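Chloramphenicol acetyltransferase (Aliivibrio fischeri, PDB 6PXA) probably transfers an acetyl group from acetyl-CoA to chloramphenicol, and binds taurocholic acid. Local coordinates at residues E67-S81 and R118-S132. Residues are numbered along the deposited sequence; the frame is centred on the assembly and turned at random.
Sequences EVDKLRIGKFCSIAS and RAGDTIVGNDVWIGS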
loop_
_atom_site.group_PDB
_atom_site.type_symbol
_atom_site.label_atom_id
_atom_site.label_comp_id
_atom_site.label_asym_id
_atom_site.label_seq_id
_atom_site.Cartn_x
_atom_site.Cartn_y
_atom_site.Cartn_z
ATOM N N GLU B 67 25.826 -7.445 15.963
ATOM C CA GLU B 67 24.794 -6.446 16.222
ATOM C C GLU B 67 24.023 -6.117 14.951
ATOM O O GLU B 67 24.586 -6.080 13.854
ATOM C CB GLU B 67 25.406 -5.166 16.798
ATOM C CG GLU B 67 26.039 -5.303 18.191
ATOM C CD GLU B 67 27.026 -4.176 18.494
ATOM O OE1 GLU B 67 27.420 -3.466 17.543
ATOM O OE2 GLU B 67 27.410 -3.996 19.675
ATOM N N VAL B 68 22.727 -5.882 15.112
ATOM C CA VAL B 68 21.824 -5.511 14.019
ATOM C C VAL B 68 21.185 -4.158 14.328
ATOM O O VAL B 68 21.242 -3.661 15.456
ATOM C CB VAL B 68 20.728 -6.570 13.781
ATOM C CG1 VAL B 68 21.340 -7.895 13.330
ATOM C CG2 VAL B 68 19.877 -6.750 15.029
ATOM N N ASP B 69 20.554 -3.571 13.298
ATOM C CA ASP B 69 19.800 -2.334 13.489
ATOM C C ASP B 69 18.630 -2.563 14.444
ATOM O O ASP B 69 17.919 -3.570 14.370
ATOM C CB ASP B 69 19.293 -1.790 12.134
ATOM C CG ASP B 69 20.437 -1.355 11.216
ATOM O OD1 ASP B 69 21.479 -0.859 11.720
ATOM O OD2 ASP B 69 20.344 -1.576 9.983
ATOM N N LYS B 70 18.447 -1.636 15.372
ATOM C CA LYS B 70 17.412 -1.753 16.382
ATOM C C LYS B 70 16.268 -0.793 16.059
ATOM O O LYS B 70 16.443 0.209 15.357
ATOM C CB LYS B 70 17.977 -1.484 17.780
ATOM C CG LYS B 70 18.867 -2.630 18.319
ATOM C CD LYS B 70 19.541 -2.294 19.626
ATOM C CE LYS B 70 20.786 -3.198 19.798
ATOM N NZ LYS B 70 21.624 -2.858 20.987
ATOM N N LEU B 71 15.087 -1.114 16.581
ATOM C CA LEU B 71 13.893 -0.283 16.438
ATOM C C LEU B 71 13.567 0.308 17.811
ATOM O O LEU B 71 13.254 -0.425 18.751
ATOM C CB LEU B 71 12.720 -1.100 15.890
ATOM C CG LEU B 71 11.359 -0.402 16.016
ATOM C CD1 LEU B 71 11.328 0.865 15.177
ATOM C CD2 LEU B 71 10.200 -1.331 15.672
ATOM N N ARG B 72 13.644 1.630 17.935
ATOM C CA ARG B 72 13.404 2.292 19.209
ATOM C C ARG B 72 12.213 3.232 19.058
ATOM O O ARG B 72 12.207 4.099 18.177
ATOM C CB ARG B 72 14.649 3.051 19.676
ATOM C CG ARG B 72 15.938 2.274 19.574
ATOM C CD ARG B 72 17.039 3.033 20.349
ATOM N NE ARG B 72 18.237 3.295 19.552
ATOM C CZ ARG B 72 18.956 4.421 19.627
ATOM N NH1 ARG B 72 20.035 4.579 18.869
ATOM N NH2 ARG B 72 18.587 5.404 20.442
ATOM N N ILE B 73 11.206 3.053 19.913
ATOM C CA ILE B 73 9.972 3.830 19.871
ATOM C C ILE B 73 9.794 4.515 21.222
ATOM O O ILE B 73 10.062 3.921 22.277
ATOM C CB ILE B 73 8.762 2.939 19.529
ATOM C CG1 ILE B 73 8.884 2.410 18.094
ATOM C CG2 ILE B 73 7.471 3.704 19.704
ATOM C CD1 ILE B 73 7.934 1.256 17.759
ATOM N N GLY B 74 9.401 5.785 21.175
ATOM C CA GLY B 74 9.300 6.603 22.358
ATOM C C GLY B 74 8.029 6.334 23.128
ATOM O O GLY B 74 7.409 5.274 23.022
ATOM N N LYS B 75 7.679 7.305 23.965
ATOM C CA LYS B 75 6.486 7.262 24.788
ATOM C C LYS B 75 5.331 7.950 24.075
ATOM O O LYS B 75 5.532 8.858 23.263
ATOM C CB LYS B 75 6.734 7.957 26.123
ATOM C CG LYS B 75 7.900 7.386 26.916
ATOM C CD LYS B 75 8.260 8.315 28.060
ATOM C CE LYS B 75 9.404 7.793 28.872
ATOM N NZ LYS B 75 9.680 8.706 30.037
ATOM N N PHE B 76 4.116 7.511 24.396
ATOM C CA PHE B 76 2.909 8.215 23.986
ATOM C C PHE B 76 2.742 8.227 22.471
ATOM O O PHE B 76 2.235 9.201 21.898
ATOM C CB PHE B 76 2.915 9.634 24.538
ATOM C CG PHE B 76 2.761 9.692 26.034
ATOM C CD1 PHE B 76 1.602 9.260 26.633
ATOM C CD2 PHE B 76 3.789 10.150 26.844
ATOM C CE1 PHE B 76 1.451 9.306 28.022
ATOM C CE2 PHE B 76 3.637 10.205 28.234
ATOM C CZ PHE B 76 2.472 9.776 28.814
ATOM N N CYS B 77 3.181 7.158 21.814
ATOM C CA CYS B 77 3.063 7.048 20.372
ATOM C C CYS B 77 1.806 6.277 20.014
ATOM O O CYS B 77 1.395 5.353 20.722
ATOM C CB CYS B 77 4.285 6.359 19.754
ATOM S SG CYS B 77 5.744 7.386 19.787
ATOM N N SER B 78 1.196 6.680 18.916
ATOM C CA SER B 78 -0.037 6.076 18.412
ATOM C C SER B 78 0.301 5.456 17.074
ATOM O O SER B 78 0.622 6.177 16.126
ATOM C CB SER B 78 -1.157 7.109 18.259
ATOM O OG SER B 78 -1.497 7.662 19.524
ATOM N N ILE B 79 0.254 4.129 17.000
ATOM C CA ILE B 79 0.632 3.401 15.790
ATOM C C ILE B 79 -0.614 2.728 15.213
ATOM O O ILE B 79 -1.156 1.782 15.801
ATOM C CB ILE B 79 1.752 2.386 16.060
ATOM C CG1 ILE B 79 2.990 3.115 16.612
ATOM C CG2 ILE B 79 2.076 1.639 14.769
ATOM C CD1 ILE B 79 4.208 2.216 16.756
ATOM N N ALA B 80 -1.050 3.179 14.034
ATOM C CA ALA B 80 -2.296 2.681 13.458
ATOM C C ALA B 80 -2.091 1.388 12.666
ATOM O O ALA B 80 -0.962 0.974 12.365
ATOM C CB ALA B 80 -2.950 3.746 12.567
ATOM N N SER B 81 -3.214 0.764 12.298
ATOM C CA SER B 81 -3.194 -0.596 11.760
ATOM C C SER B 81 -2.350 -0.674 10.490
ATOM O O SER B 81 -2.379 0.226 9.643
ATOM C CB SER B 81 -4.615 -1.068 11.475
ATOM O OG SER B 81 -4.677 -2.474 11.269
ATOM N N ARG B 118 24.367 -2.399 7.495
ATOM C CA ARG B 118 23.457 -1.787 8.443
ATOM C C ARG B 118 23.072 -0.390 7.971
ATOM O O ARG B 118 23.847 0.306 7.308
ATOM C CB ARG B 118 24.099 -1.726 9.833
ATOM C CG ARG B 118 24.172 -3.079 10.501
ATOM C CD ARG B 118 24.923 -3.027 11.777
ATOM N NE ARG B 118 24.274 -2.261 12.847
ATOM C CZ ARG B 118 24.872 -2.090 14.027
ATOM N NH1 ARG B 118 26.063 -2.624 14.213
ATOM N NH2 ARG B 118 24.314 -1.401 15.006
ATOM N N ALA B 119 21.849 0.008 8.311
ATOM C CA ALA B 119 21.375 1.345 8.015
ATOM C C ALA B 119 21.328 2.217 9.252
ATOM O O ALA B 119 21.047 3.416 9.141
ATOM C CB ALA B 119 19.981 1.283 7.380
ATOM N N GLY B 120 21.616 1.650 10.418
ATOM C CA GLY B 120 21.434 2.340 11.672
ATOM C C GLY B 120 20.050 2.090 12.221
ATOM O O GLY B 120 19.143 1.599 11.532
ATOM N N ASP B 121 19.873 2.466 13.484
ATOM C CA ASP B 121 18.603 2.239 14.164
ATOM C C ASP B 121 17.454 3.040 13.540
ATOM O O ASP B 121 17.635 4.151 13.034
ATOM C CB ASP B 121 18.710 2.626 15.641
ATOM C CG ASP B 121 19.607 1.677 16.447
ATOM O OD1 ASP B 121 20.096 0.643 15.908
ATOM O OD2 ASP B 121 19.795 1.959 17.659
ATOM N N THR B 122 16.261 2.463 13.604
ATOM C CA THR B 122 15.023 3.195 13.335
ATOM C C THR B 122 14.529 3.755 14.663
ATOM O O THR B 122 14.295 2.999 15.613
ATOM C CB THR B 122 13.972 2.301 12.689
ATOM O OG1 THR B 122 14.462 1.873 11.414
ATOM C CG2 THR B 122 12.682 3.072 12.457
ATOM N N ILE B 123 14.430 5.076 14.749
ATOM C CA ILE B 123 14.048 5.748 15.977
ATOM C C ILE B 123 12.761 6.502 15.715
ATOM O O ILE B 123 12.704 7.330 14.799
ATOM C CB ILE B 123 15.143 6.704 16.459
ATOM C CG1 ILE B 123 16.468 5.954 16.590
ATOM C CG2 ILE B 123 14.748 7.300 17.792
ATOM C CD1 ILE B 123 17.650 6.836 16.950
ATOM N N VAL B 124 11.749 6.234 16.533
ATOM C CA VAL B 124 10.538 7.045 16.600
ATOM C C VAL B 124 10.525 7.761 17.949
ATOM O O VAL B 124 10.615 7.121 19.008
ATOM C CB VAL B 124 9.275 6.199 16.389
ATOM C CG1 VAL B 124 8.035 7.101 16.415
ATOM C CG2 VAL B 124 9.355 5.460 15.052
ATOM N N GLY B 125 10.457 9.093 17.911
ATOM C CA GLY B 125 10.485 9.891 19.120
ATOM C C GLY B 125 9.178 9.787 19.884
ATOM O O GLY B 125 8.397 8.860 19.663
ATOM N N ASN B 126 8.916 10.749 20.760
ATOM C CA ASN B 126 7.772 10.715 21.659
ATOM C C ASN B 126 6.607 11.480 21.054
ATOM O O ASN B 126 6.798 12.433 20.294
ATOM C CB ASN B 126 8.135 11.326 23.013
ATOM C CG ASN B 126 9.360 10.684 23.609
ATOM O OD1 ASN B 126 9.272 9.609 24.186
ATOM N ND2 ASN B 126 10.515 11.324 23.448
ATOM N N ASP B 127 5.396 11.050 21.407
ATOM C CA ASP B 127 4.175 11.712 20.978
ATOM C C ASP B 127 4.066 11.720 19.448
ATOM O O ASP B 127 3.753 12.738 18.831
ATOM C CB ASP B 127 4.098 13.132 21.544
ATOM C CG ASP B 127 2.764 13.814 21.207
ATOM O OD1 ASP B 127 1.718 13.140 21.314
ATOM O OD2 ASP B 127 2.763 14.994 20.805
ATOM N N VAL B 128 4.346 10.574 18.833
ATOM C CA VAL B 128 4.314 10.443 17.375
ATOM C C VAL B 128 3.124 9.599 16.980
ATOM O O VAL B 128 2.884 8.529 17.556
ATOM C CB VAL B 128 5.634 9.849 16.834
ATOM C CG1 VAL B 128 5.514 9.516 15.338
ATOM C CG2 VAL B 128 6.774 10.811 17.063
ATOM N N TRP B 129 2.328 10.124 16.047
ATOM C CA TRP B 129 1.149 9.464 15.506
ATOM C C TRP B 129 1.501 8.953 14.115
ATOM O O TRP B 129 1.885 9.743 13.246
ATOM C CB TRP B 129 -0.014 10.454 15.449
ATOM C CG TRP B 129 -1.291 9.952 14.848
ATOM C CD1 TRP B 129 -1.737 8.662 14.780
ATOM C CD2 TRP B 129 -2.302 10.759 14.244
ATOM N NE1 TRP B 129 -2.969 8.616 14.147
ATOM C CE2 TRP B 129 -3.337 9.894 13.821
ATOM C CE3 TRP B 129 -2.429 12.132 14.009
ATOM C CZ2 TRP B 129 -4.476 10.356 13.172
ATOM C CZ3 TRP B 129 -3.569 12.585 13.359
ATOM C CH2 TRP B 129 -4.566 11.699 12.950
ATOM N N ILE B 130 1.395 7.643 13.916
ATOM C CA ILE B 130 1.776 6.991 12.657
ATOM C C ILE B 130 0.520 6.376 12.051
ATOM O O ILE B 130 -0.009 5.376 12.558
ATOM C CB ILE B 130 2.879 5.930 12.848
ATOM C CG1 ILE B 130 4.136 6.559 13.469
ATOM C CG2 ILE B 130 3.206 5.225 11.517
ATOM C CD1 ILE B 130 5.260 5.593 13.687
ATOM N N GLY B 131 0.062 6.959 10.953
ATOM C CA GLY B 131 -1.184 6.553 10.344
ATOM C C GLY B 131 -1.127 5.171 9.717
ATOM O O GLY B 131 -0.072 4.524 9.588
ATOM N N SER B 132 -2.310 4.739 9.270
ATOM C CA SER B 132 -2.505 3.362 8.847
ATOM C C SER B 132 -1.700 3.084 7.587
ATOM O O SER B 132 -1.670 3.899 6.663
ATOM C CB SER B 132 -3.983 3.076 8.600
ATOM O OG SER B 132 -4.181 1.687 8.330
HETATM O O HOH W 1 0.374 9.805 19.603
#
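Residues 67-81 and 118-132 are successive coils of the left-handed parallel beta-helix of the hexapeptide-repeat acyltransferases, stacked in register around one corner. Two strand pairs show it: 71-73 beside 122-124, with nearly parallel axes 4.7 Å apart, and 78-80 beside 129-130. The donor of the backbone bonds comes from each coil in turn, as from Arg72 N to Thr122 O and from Val124 N to Arg72 O. Leu71, Ile73 and Ile79 face the helix interior with Thr122, Val124 and Ile130, where Phe85 of the third wall packs on several of them. On the outer face Arg72 grips Asp121 side-on: NE (2.8 Å) and NH1 (2.9 Å) both reach OD2, which lies in the guanidinium plane, although the carboxylate is turned 87° to that plane. Ile123 CD1 packs over one guanidinium face. The other oxygen, Asp121 OD1, takes Lys70 N from above the carboxylate plane; the two oxygens thus hold a backbone N-H and a guanidinium of the neighbouring coil. Nearby, Asp69 OD2 accepts Ala119 N at 2.8 Å, and Asp69 OD1 forms a salt bridge with Arg118 NE whose hydrogen bond is weak, at 3.3 Å. At the corner, Asn126 has CG beside its own backbone N (chi1 -54°), which carries OD1 to Lys75 N at 2.8 Å. Asp127 instead turns to Ser99 and Thr100 of the second subunit. Past the second strand pair, Ser132 OG donates to Ser81 O at 2.7 Å, the hydroxyl oxygen lying 29° from the carbonyl plane.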